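Long-range contacts in pectinesterase 1 (Solanum lycopersicum, PDB 1XG2), which hydrolyses the methyl esters of cell-wall pectin, releasing methanol, through its catalytic pectinesterase domain, the part held here in complex with a pectinesterase inhibitor: residues A117-I122 against S138-Y143; D145-G150 against Q167-K172; V37-Y42 against V58-Y63. One frame throughout, in Å; residues are numbered along the deposited sequence.

Contact 1: A117-I122 against S138-Y143; sequences ADMSVI and SQRQFY
R140 takes hold of D118 side-on, with NE and NH2 each given one carboxylate oxygen. NE reaches D118 OD1 at 3.0 Å and NH2 reaches D118 OD2 at 2.9 Å, both nearly straight and both on the syn lone pairs; the two planes lie only 15° apart, so this is a bidentate salt bridge. D118 OD1 is gripped once more, on its anti lone pair, by the backbone N of R140 at 3.0 Å. Three bonds therefore fix the rotation of the carboxylate, which D118 presents with CG trans to its own N (chi1 -170°). The pair also faces a second protein: Y104 of the inhibitor chain bonds to D118 OD2, S100 of that chain to R140 NH2, and I103 of the same chain packs on both residues.

Beyond this end the segments become parallel neighbours in a sheet. S120 N donates to R140 O, F142 N to S120 O, and I122 N to F142 O at 2.9 Å. Next to this ladder S120 OG donates to A117 O at 2.7 Å, a bond within 117-122. On the same face I122 lies alongside Y143: CD1 sits over the ring, 3.9 Å from its centroid, as a CH-pi contact, while CB approaches Y143 CD2 to 3.4 Å. V121 CG1 meets the F142 ring at its edge, on the other face.

In the complex the coplanar pair is thus a fixed polar patch: D118 OD2 and R140 NH2 each also bond an inhibitor hydroxyl, which is likely to restrict both groups further.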
loop_
_atom_site.group_PDB
_atom_site.type_symbol
_atom_site.label_atom_id
_atom_site.label_comp_id
_atom_site.label_asym_id
_atom_site.label_seq_id
_atom_site.Cartn_x
_atom_site.Cartn_y
_atom_site.Cartn_z
ATOM N N ALA A 117 2.269 6.016 -3.845
ATOM C CA ALA A 117 2.533 7.439 -3.879
ATOM C C ALA A 117 2.213 8.022 -2.518
ATOM O O ALA A 117 1.104 7.862 -1.999
ATOM C CB ALA A 117 1.663 8.119 -4.940
ATOM N N ASP A 118 3.187 8.690 -1.936
ATOM C CA ASP A 118 2.993 9.341 -0.659
ATOM C C ASP A 118 2.134 10.590 -0.798
ATOM O O ASP A 118 2.218 11.304 -1.803
ATOM C CB ASP A 118 4.339 9.694 -0.055
ATOM C CG ASP A 118 4.227 10.156 1.375
ATOM O OD1 ASP A 118 3.545 9.492 2.171
ATOM O OD2 ASP A 118 4.816 11.164 1.800
ATOM N N MET A 119 1.337 10.851 0.236
ATOM C CA MET A 119 0.400 11.968 0.302
ATOM C C MET A 119 -0.525 12.002 -0.917
ATOM O O MET A 119 -0.734 13.033 -1.544
ATOM C CB MET A 119 1.208 13.263 0.379
ATOM C CG MET A 119 2.130 13.307 1.600
ATOM S SD MET A 119 3.007 14.870 1.736
ATOM C CE MET A 119 4.337 14.508 0.580
ATOM N N SER A 120 -1.062 10.826 -1.213
ATOM C CA SER A 120 -2.000 10.654 -2.310
ATOM C C SER A 120 -3.448 10.641 -1.810
ATOM O O SER A 120 -3.735 10.203 -0.690
ATOM C CB SER A 120 -1.678 9.363 -3.070
ATOM O OG SER A 120 -1.593 8.270 -2.168
ATOM N N VAL A 121 -4.351 11.136 -2.654
ATOM C CA VAL A 121 -5.769 11.184 -2.352
ATOM C C VAL A 121 -6.538 10.531 -3.487
ATOM O O VAL A 121 -6.300 10.833 -4.662
ATOM C CB VAL A 121 -6.278 12.639 -2.217
ATOM C CG1 VAL A 121 -7.804 12.647 -1.921
ATOM C CG2 VAL A 121 -5.524 13.355 -1.137
ATOM N N ILE A 122 -7.442 9.629 -3.126
ATOM C CA ILE A 122 -8.362 9.005 -4.063
ATOM C C ILE A 122 -9.759 9.469 -3.614
ATOM O O ILE A 122 -10.252 9.061 -2.571
ATOM C CB ILE A 122 -8.177 7.463 -4.045
ATOM C CG1 ILE A 122 -6.787 7.088 -4.574
ATOM C CG2 ILE A 122 -9.201 6.767 -4.922
ATOM C CD1 ILE A 122 -5.648 7.304 -3.601
ATOM N N SER A 138 2.185 1.107 -0.431
ATOM C CA SER A 138 3.105 1.752 0.493
ATOM C C SER A 138 2.826 3.226 0.491
ATOM O O SER A 138 2.059 3.720 -0.344
ATOM C CB SER A 138 4.561 1.484 0.093
ATOM O OG SER A 138 4.784 1.814 -1.264
ATOM N N GLN A 139 3.467 3.917 1.425
ATOM C CA GLN A 139 3.341 5.360 1.632
ATOM C C GLN A 139 1.983 5.732 2.217
ATOM O O GLN A 139 1.174 4.860 2.537
ATOM C CB GLN A 139 3.655 6.181 0.362
ATOM C CG GLN A 139 4.882 5.756 -0.440
ATOM C CD GLN A 139 6.223 6.121 0.206
ATOM O OE1 GLN A 139 6.308 6.300 1.415
ATOM N NE2 GLN A 139 7.273 6.189 -0.605
ATOM N N ARG A 140 1.762 7.033 2.410
ATOM C CA ARG A 140 0.554 7.526 3.074
ATOM C C ARG A 140 -0.519 7.874 2.046
ATOM O O ARG A 140 -0.273 8.644 1.113
ATOM C CB ARG A 140 0.850 8.746 3.943
ATOM C CG ARG A 140 1.655 8.430 5.188
ATOM C CD ARG A 140 2.263 9.645 5.873
ATOM N NE ARG A 140 3.259 10.309 5.045
ATOM C CZ ARG A 140 4.173 11.194 5.481
ATOM N NH1 ARG A 140 4.243 11.545 6.758
ATOM N NH2 ARG A 140 5.029 11.712 4.625
ATOM N N GLN A 141 -1.711 7.329 2.267
ATOM C CA GLN A 141 -2.821 7.411 1.320
ATOM C C GLN A 141 -4.137 7.701 2.051
ATOM O O GLN A 141 -4.355 7.243 3.167
ATOM C CB GLN A 141 -2.948 6.111 0.514
ATOM C CG GLN A 141 -1.631 5.589 -0.049
ATOM C CD GLN A 141 -1.741 4.285 -0.820
ATOM O OE1 GLN A 141 -0.720 3.627 -1.074
ATOM N NE2 GLN A 141 -2.939 3.917 -1.205
ATOM N N PHE A 142 -4.995 8.462 1.389
ATOM C CA PHE A 142 -6.316 8.802 1.882
ATOM C C PHE A 142 -7.327 8.528 0.779
ATOM O O PHE A 142 -7.190 9.039 -0.347
ATOM C CB PHE A 142 -6.351 10.273 2.278
ATOM C CG PHE A 142 -7.650 10.725 2.889
ATOM C CD1 PHE A 142 -8.127 10.166 4.060
ATOM C CD2 PHE A 142 -8.384 11.746 2.292
ATOM C CE1 PHE A 142 -9.334 10.599 4.600
ATOM C CE2 PHE A 142 -9.584 12.194 2.850
ATOM C CZ PHE A 142 -10.054 11.617 3.983
ATOM N N TYR A 143 -8.336 7.736 1.127
ATOM C CA TYR A 143 -9.454 7.405 0.265
ATOM C C TYR A 143 -10.717 8.006 0.863
ATOM O O TYR A 143 -11.014 7.794 2.028
ATOM C CB TYR A 143 -9.619 5.886 0.133
ATOM C CG TYR A 143 -8.470 5.266 -0.614
ATOM C CD1 TYR A 143 -7.222 5.096 0.000
ATOM C CD2 TYR A 143 -8.613 4.844 -1.924
ATOM C CE1 TYR A 143 -6.154 4.531 -0.680
ATOM C CE2 TYR A 143 -7.534 4.284 -2.622
ATOM C CZ TYR A 143 -6.308 4.154 -1.996
ATOM O OH TYR A 143 -5.232 3.618 -2.675
#

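Contact 2: D145-G150 against Q167-K172; sequences DSYVTG and QLVARK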
loop_
_atom_site.group_PDB
_atom_site.type_symbol
_atom_site.label_atom_id
_atom_site.label_comp_id
_atom_site.label_asym_id
_atom_site.label_seq_id
_atom_site.Cartn_x
_atom_site.Cartn_y
_atom_site.Cartn_z
ATOM N N ASP A 145 -14.956 9.169 0.011
ATOM C CA ASP A 145 -16.172 9.184 -0.795
ATOM C C ASP A 145 -16.106 8.236 -2.000
ATOM O O ASP A 145 -16.642 8.535 -3.061
ATOM C CB ASP A 145 -16.467 10.609 -1.269
ATOM C CG ASP A 145 -16.885 11.538 -0.135
ATOM O OD1 ASP A 145 -16.909 12.763 -0.371
ATOM O OD2 ASP A 145 -17.206 11.146 1.005
ATOM N N SER A 146 -15.436 7.098 -1.830
ATOM C CA SER A 146 -15.155 6.216 -2.956
ATOM C C SER A 146 -15.860 4.874 -2.779
ATOM O O SER A 146 -16.302 4.524 -1.689
ATOM C CB SER A 146 -13.639 6.034 -3.118
ATOM O OG SER A 146 -13.017 7.239 -3.562
ATOM N N TYR A 147 -15.952 4.129 -3.877
ATOM C CA TYR A 147 -16.513 2.800 -3.894
ATOM C C TYR A 147 -15.363 1.862 -4.255
ATOM O O TYR A 147 -14.684 2.088 -5.239
ATOM C CB TYR A 147 -17.614 2.785 -4.953
ATOM C CG TYR A 147 -18.442 1.550 -5.107
ATOM C CD1 TYR A 147 -19.721 1.464 -4.545
ATOM C CD2 TYR A 147 -17.993 0.493 -5.904
ATOM C CE1 TYR A 147 -20.519 0.310 -4.748
ATOM C CE2 TYR A 147 -18.773 -0.640 -6.121
ATOM C CZ TYR A 147 -20.028 -0.742 -5.545
ATOM O OH TYR A 147 -20.767 -1.900 -5.775
ATOM N N VAL A 148 -15.099 0.872 -3.412
ATOM C CA VAL A 148 -14.109 -0.154 -3.702
ATOM C C VAL A 148 -14.834 -1.482 -3.612
ATOM O O VAL A 148 -15.440 -1.791 -2.585
ATOM C CB VAL A 148 -12.945 -0.138 -2.703
ATOM C CG1 VAL A 148 -11.886 -1.155 -3.100
ATOM C CG2 VAL A 148 -12.336 1.262 -2.615
ATOM N N THR A 149 -14.775 -2.270 -4.684
ATOM C CA THR A 149 -15.412 -3.573 -4.695
ATOM C C THR A 149 -14.463 -4.701 -5.099
ATOM O O THR A 149 -13.560 -4.532 -5.920
ATOM C CB THR A 149 -16.692 -3.530 -5.564
ATOM O OG1 THR A 149 -17.418 -4.752 -5.422
ATOM C CG2 THR A 149 -16.378 -3.432 -7.064
ATOM N N GLY A 150 -14.664 -5.863 -4.489
ATOM C CA GLY A 150 -13.858 -7.029 -4.802
ATOM C C GLY A 150 -14.290 -8.263 -4.037
ATOM O O GLY A 150 -15.361 -8.293 -3.430
ATOM N N GLN A 167 -17.677 3.217 0.462
ATOM C CA GLN A 167 -18.465 1.999 0.473
ATOM C C GLN A 167 -17.546 0.870 0.004
ATOM O O GLN A 167 -17.046 0.889 -1.118
ATOM C CB GLN A 167 -19.691 2.164 -0.429
ATOM C CG GLN A 167 -20.531 3.368 -0.036
ATOM C CD GLN A 167 -21.954 3.341 -0.580
ATOM O OE1 GLN A 167 -22.828 2.653 -0.033
ATOM N NE2 GLN A 167 -22.197 4.112 -1.633
ATOM N N LEU A 168 -17.287 -0.065 0.908
ATOM C CA LEU A 168 -16.454 -1.229 0.658
ATOM C C LEU A 168 -17.414 -2.393 0.456
ATOM O O LEU A 168 -18.089 -2.833 1.387
ATOM C CB LEU A 168 -15.499 -1.468 1.822
ATOM C CG LEU A 168 -14.724 -0.216 2.266
ATOM C CD1 LEU A 168 -13.779 -0.549 3.386
ATOM C CD2 LEU A 168 -13.988 0.386 1.122
ATOM N N VAL A 169 -17.488 -2.848 -0.786
ATOM C CA VAL A 169 -18.545 -3.716 -1.267
ATOM C C VAL A 169 -17.972 -5.064 -1.675
ATOM O O VAL A 169 -17.283 -5.192 -2.701
ATOM C CB VAL A 169 -19.276 -3.087 -2.470
ATOM C CG1 VAL A 169 -20.505 -3.927 -2.838
ATOM C CG2 VAL A 169 -19.684 -1.643 -2.165
ATOM N N ALA A 170 -18.249 -6.069 -0.862
ATOM C CA ALA A 170 -17.888 -7.435 -1.225
ATOM C C ALA A 170 -18.912 -7.963 -2.237
ATOM O O ALA A 170 -20.109 -7.716 -2.103
ATOM C CB ALA A 170 -17.827 -8.309 0.000
ATOM N N ARG A 171 -18.429 -8.667 -3.251
ATOM C CA ARG A 171 -19.274 -9.195 -4.317
ATOM C C ARG A 171 -19.216 -10.724 -4.356
ATOM O O ARG A 171 -18.456 -11.345 -3.623
ATOM C CB ARG A 171 -18.859 -8.615 -5.674
ATOM C CG ARG A 171 -17.499 -9.081 -6.171
ATOM C CD ARG A 171 -16.862 -8.158 -7.202
ATOM N NE ARG A 171 -17.734 -7.982 -8.357
ATOM C CZ ARG A 171 -17.516 -7.154 -9.370
ATOM N NH1 ARG A 171 -16.407 -6.422 -9.439
ATOM N NH2 ARG A 171 -18.403 -7.084 -10.352
ATOM N N LYS A 172 -20.023 -11.322 -5.225
ATOM C CA LYS A 172 -20.075 -12.784 -5.342
ATOM C C LYS A 172 -18.794 -13.294 -5.989
ATOM O O LYS A 172 -18.468 -12.896 -7.113
ATOM C CB LYS A 172 -21.268 -13.220 -6.181
ATOM C CG LYS A 172 -21.460 -14.734 -6.222
ATOM C CD LYS A 172 -22.664 -15.089 -7.100
ATOM C CE LYS A 172 -22.862 -16.587 -7.182
ATOM N NZ LYS A 172 -23.460 -16.991 -8.483
#
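Y147 carries its ring across to the neighbouring strand because CG stands trans to the backbone N (chi1 -175°). V169 meets it with CG2, the branch beside its own N, which lies over one face of the ring, 3.3 Å from Y147 CE1; CG1 of V169 comes to 3.6 Å from Y147 OH. T149, on the same face, also has OG1 trans to N (chi1 -172°), with the methyl between N and the carbonyl carbon, and OG1 donates to V169 O at 2.8 Å. The N of G150 bonds to that oxygen too, at 3.2 Å, and the two donors arrive from opposite faces of the carbonyl plane, so one buried oxygen takes two bonds.

The remaining bonds run between backbones: Q167 N to S146 O, V148 N to Q167 O, V169 N to V148 O at 2.9 Å, and R171 N to G150 O. On the face carrying V148 and L168, CD2 of L168 lies 4.0 Å from V148 CB, the two side chains running side by side. The chi1 of R171 sets CG between its N and carbonyl carbon, 3.6 Å from G150 O; a bend at chi3 then directs the guanidinium. Its NH1 continues to D128 in a salt bridge and to the carbonyl of A129, and Y130 adds a cation-pi contact.

Parallel bonding in register, with the strand axes 15° apart and 4.8 Å at closest approach, marks successive rungs of one parallel sheet of the right-handed beta-helix of pectinesterases; G150 lies near Q131, by similarity the transition-state stabiliser.

Contact 3: V37-Y42 against V58-Y63; sequences VKRGTY and VGDGMY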
loop_
_atom_site.group_PDB
_atom_site.type_symbol
_atom_site.label_atom_id
_atom_site.label_comp_id
_atom_site.label_asym_id
_atom_site.label_seq_id
_atom_site.Cartn_x
_atom_site.Cartn_y
_atom_site.Cartn_z
ATOM N N VAL A 37 -10.096 13.703 -17.894
ATOM C CA VAL A 37 -10.406 12.630 -18.820
ATOM C C VAL A 37 -11.909 12.616 -19.048
ATOM O O VAL A 37 -12.683 12.271 -18.147
ATOM C CB VAL A 37 -9.959 11.254 -18.259
ATOM C CG1 VAL A 37 -10.128 10.179 -19.307
ATOM C CG2 VAL A 37 -8.520 11.312 -17.756
ATOM N N LYS A 38 -12.326 13.006 -20.249
ATOM C CA LYS A 38 -13.743 13.027 -20.609
ATOM C C LYS A 38 -14.353 11.638 -20.623
ATOM O O LYS A 38 -13.633 10.635 -20.668
ATOM C CB LYS A 38 -13.936 13.674 -21.976
ATOM C CG LYS A 38 -13.628 15.156 -22.028
ATOM C CD LYS A 38 -14.489 15.815 -23.122
ATOM C CE LYS A 38 -14.023 17.217 -23.475
ATOM N NZ LYS A 38 -14.863 17.832 -24.564
ATOM N N ARG A 39 -15.684 11.584 -20.590
ATOM C CA ARG A 39 -16.413 10.326 -20.478
ATOM C C ARG A 39 -16.021 9.369 -21.586
ATOM O O ARG A 39 -15.706 9.781 -22.711
ATOM C CB ARG A 39 -17.937 10.545 -20.467
ATOM C CG ARG A 39 -18.538 11.037 -21.784
ATOM C CD ARG A 39 -19.966 11.546 -21.643
ATOM N NE ARG A 39 -20.035 12.695 -20.728
ATOM C CZ ARG A 39 -21.144 13.393 -20.460
ATOM N NH1 ARG A 39 -22.311 13.076 -21.022
ATOM N NH2 ARG A 39 -21.083 14.415 -19.617
ATOM N N GLY A 40 -16.006 8.091 -21.235
ATOM C CA GLY A 40 -15.554 7.050 -22.130
ATOM C C GLY A 40 -14.866 5.954 -21.345
ATOM O O GLY A 40 -14.569 6.112 -20.154
ATOM N N THR A 41 -14.636 4.837 -22.019
ATOM C CA THR A 41 -13.907 3.717 -21.459
ATOM C C THR A 41 -12.573 3.625 -22.189
ATOM O O THR A 41 -12.533 3.542 -23.412
ATOM C CB THR A 41 -14.747 2.455 -21.595
ATOM O OG1 THR A 41 -15.880 2.565 -20.713
ATOM C CG2 THR A 41 -13.994 1.226 -21.099
ATOM N N TYR A 42 -11.485 3.662 -21.422
ATOM C CA TYR A 42 -10.135 3.743 -21.960
ATOM C C TYR A 42 -9.433 2.457 -21.585
ATOM O O TYR A 42 -9.152 2.210 -20.417
ATOM C CB TYR A 42 -9.406 4.960 -21.372
ATOM C CG TYR A 42 -10.062 6.282 -21.691
ATOM C CD1 TYR A 42 -11.214 6.692 -21.031
ATOM C CD2 TYR A 42 -9.531 7.128 -22.667
ATOM C CE1 TYR A 42 -11.823 7.905 -21.331
ATOM C CE2 TYR A 42 -10.139 8.352 -22.980
ATOM C CZ TYR A 42 -11.285 8.727 -22.309
ATOM O OH TYR A 42 -11.883 9.926 -22.606
ATOM N N VAL A 58 -8.469 13.458 -13.202
ATOM C CA VAL A 58 -9.870 13.620 -12.849
ATOM C C VAL A 58 -10.724 13.293 -14.062
ATOM O O VAL A 58 -10.446 13.772 -15.153
ATOM C CB VAL A 58 -10.148 15.058 -12.290
ATOM C CG1 VAL A 58 -9.777 16.134 -13.276
ATOM C CG2 VAL A 58 -11.585 15.210 -11.849
ATOM N N GLY A 59 -11.738 12.459 -13.870
ATOM C CA GLY A 59 -12.670 12.113 -14.920
ATOM C C GLY A 59 -13.967 12.901 -14.842
ATOM O O GLY A 59 -14.087 13.883 -14.096
ATOM N N ASP A 60 -14.950 12.431 -15.599
ATOM C CA ASP A 60 -16.253 13.073 -15.736
ATOM C C ASP A 60 -17.253 12.513 -14.724
ATOM O O ASP A 60 -18.450 12.777 -14.820
ATOM C CB ASP A 60 -16.778 12.814 -17.161
ATOM C CG ASP A 60 -17.054 14.076 -17.941
ATOM O OD1 ASP A 60 -17.474 15.093 -17.345
ATOM O OD2 ASP A 60 -16.878 14.123 -19.186
ATOM N N GLY A 61 -16.769 11.745 -13.751
ATOM C CA GLY A 61 -17.622 11.019 -12.835
ATOM C C GLY A 61 -17.250 9.551 -12.765
ATOM O O GLY A 61 -16.859 8.966 -13.767
ATOM N N MET A 62 -17.413 8.955 -11.585
ATOM C CA MET A 62 -16.994 7.579 -11.347
ATOM C C MET A 62 -17.762 6.532 -12.159
ATOM O O MET A 62 -17.295 5.408 -12.273
ATOM C CB MET A 62 -17.106 7.232 -9.873
ATOM C CG MET A 62 -18.532 7.306 -9.305
ATOM S SD MET A 62 -18.706 6.492 -7.717
ATOM C CE MET A 62 -17.492 7.306 -6.790
ATOM N N TYR A 63 -18.927 6.890 -12.697
ATOM C CA TYR A 63 -19.678 5.997 -13.591
ATOM C C TYR A 63 -19.414 6.277 -15.070
ATOM O O TYR A 63 -19.609 5.394 -15.901
ATOM C CB TYR A 63 -21.194 6.043 -13.293
ATOM C CG TYR A 63 -21.524 5.841 -11.843
ATOM C CD1 TYR A 63 -22.284 6.765 -11.146
ATOM C CD2 TYR A 63 -21.055 4.729 -11.149
ATOM C CE1 TYR A 63 -22.576 6.577 -9.800
ATOM C CE2 TYR A 63 -21.327 4.548 -9.812
ATOM C CZ TYR A 63 -22.086 5.458 -9.149
ATOM O OH TYR A 63 -22.358 5.264 -7.814
HETATM O O HOH W 1 -19.307 16.764 -18.378
#
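D60 turns its carboxylate back onto the 37-42 segment, where OD2 accepts the backbone N of R39 at 3.1 Å. The bond uses the anti lone pair and is bent, 137° at the hydrogen. The chi1 of D60, -121°, falls away from the staggered values, so this rotation is not a relaxed one. R39 starts with CG between its backbone N and carbonyl carbon and bends again beyond CD, which brings NE to 3.8 Å from D60 OD2, a long salt bridge. OD2 lies at the edge of the guanidinium, but the two planes stand 75° apart, quite unlike a coplanar pair. A water also bridges the two: D60 OD1 accepts from it at 2.7 Å, and R39 NH2 donates to it weakly. The same OD1 is also bonded to Y36 OH.

These residues follow V37 and V58, which belong to adjacent parallel rungs of the beta-helix, where V37 N donates to V58 O at 2.8 Å. Within 37-42 the ring of Y42 folds back under V37, with CG1 of V37 3.4 Å above the ring plane, offset toward its rim; the hydroxyl bonds to K38 O at 2.7 Å, from above the carbonyl plane. The extended side chain of K38 reaches T12, to which NZ is hydrogen-bonded.

With an alanine in place of D60, the backbone N of R39 and the hydroxyl of Y36 would probably lose their carboxylate partner and the R39 guanidinium would be freer to turn.

From the N terminus, contact 3 is the first to close along the chain: 58-63 returns to 37-42 after one turn of the beta-helix. Contact 1 closes a second loop when 138-143 pairs with 117-122, and contact 2 a third, between 145-150 and 167-172. The three loops follow one another in series; none nests within or crosses another. Contacts 1 and 3 both reach the parallel sheet that holds strands 33-37, 55-59, 120-123 and 140-144, while contact 2 shares with segment 37-42 the sheet of strands 40-43 and 147-150. Strands 140-144 and 147-150 are consecutive, and a weak bond from S146 OG to I122 O lies between contacts 1 and 2. D145 O packs against M62 CE of contact 3.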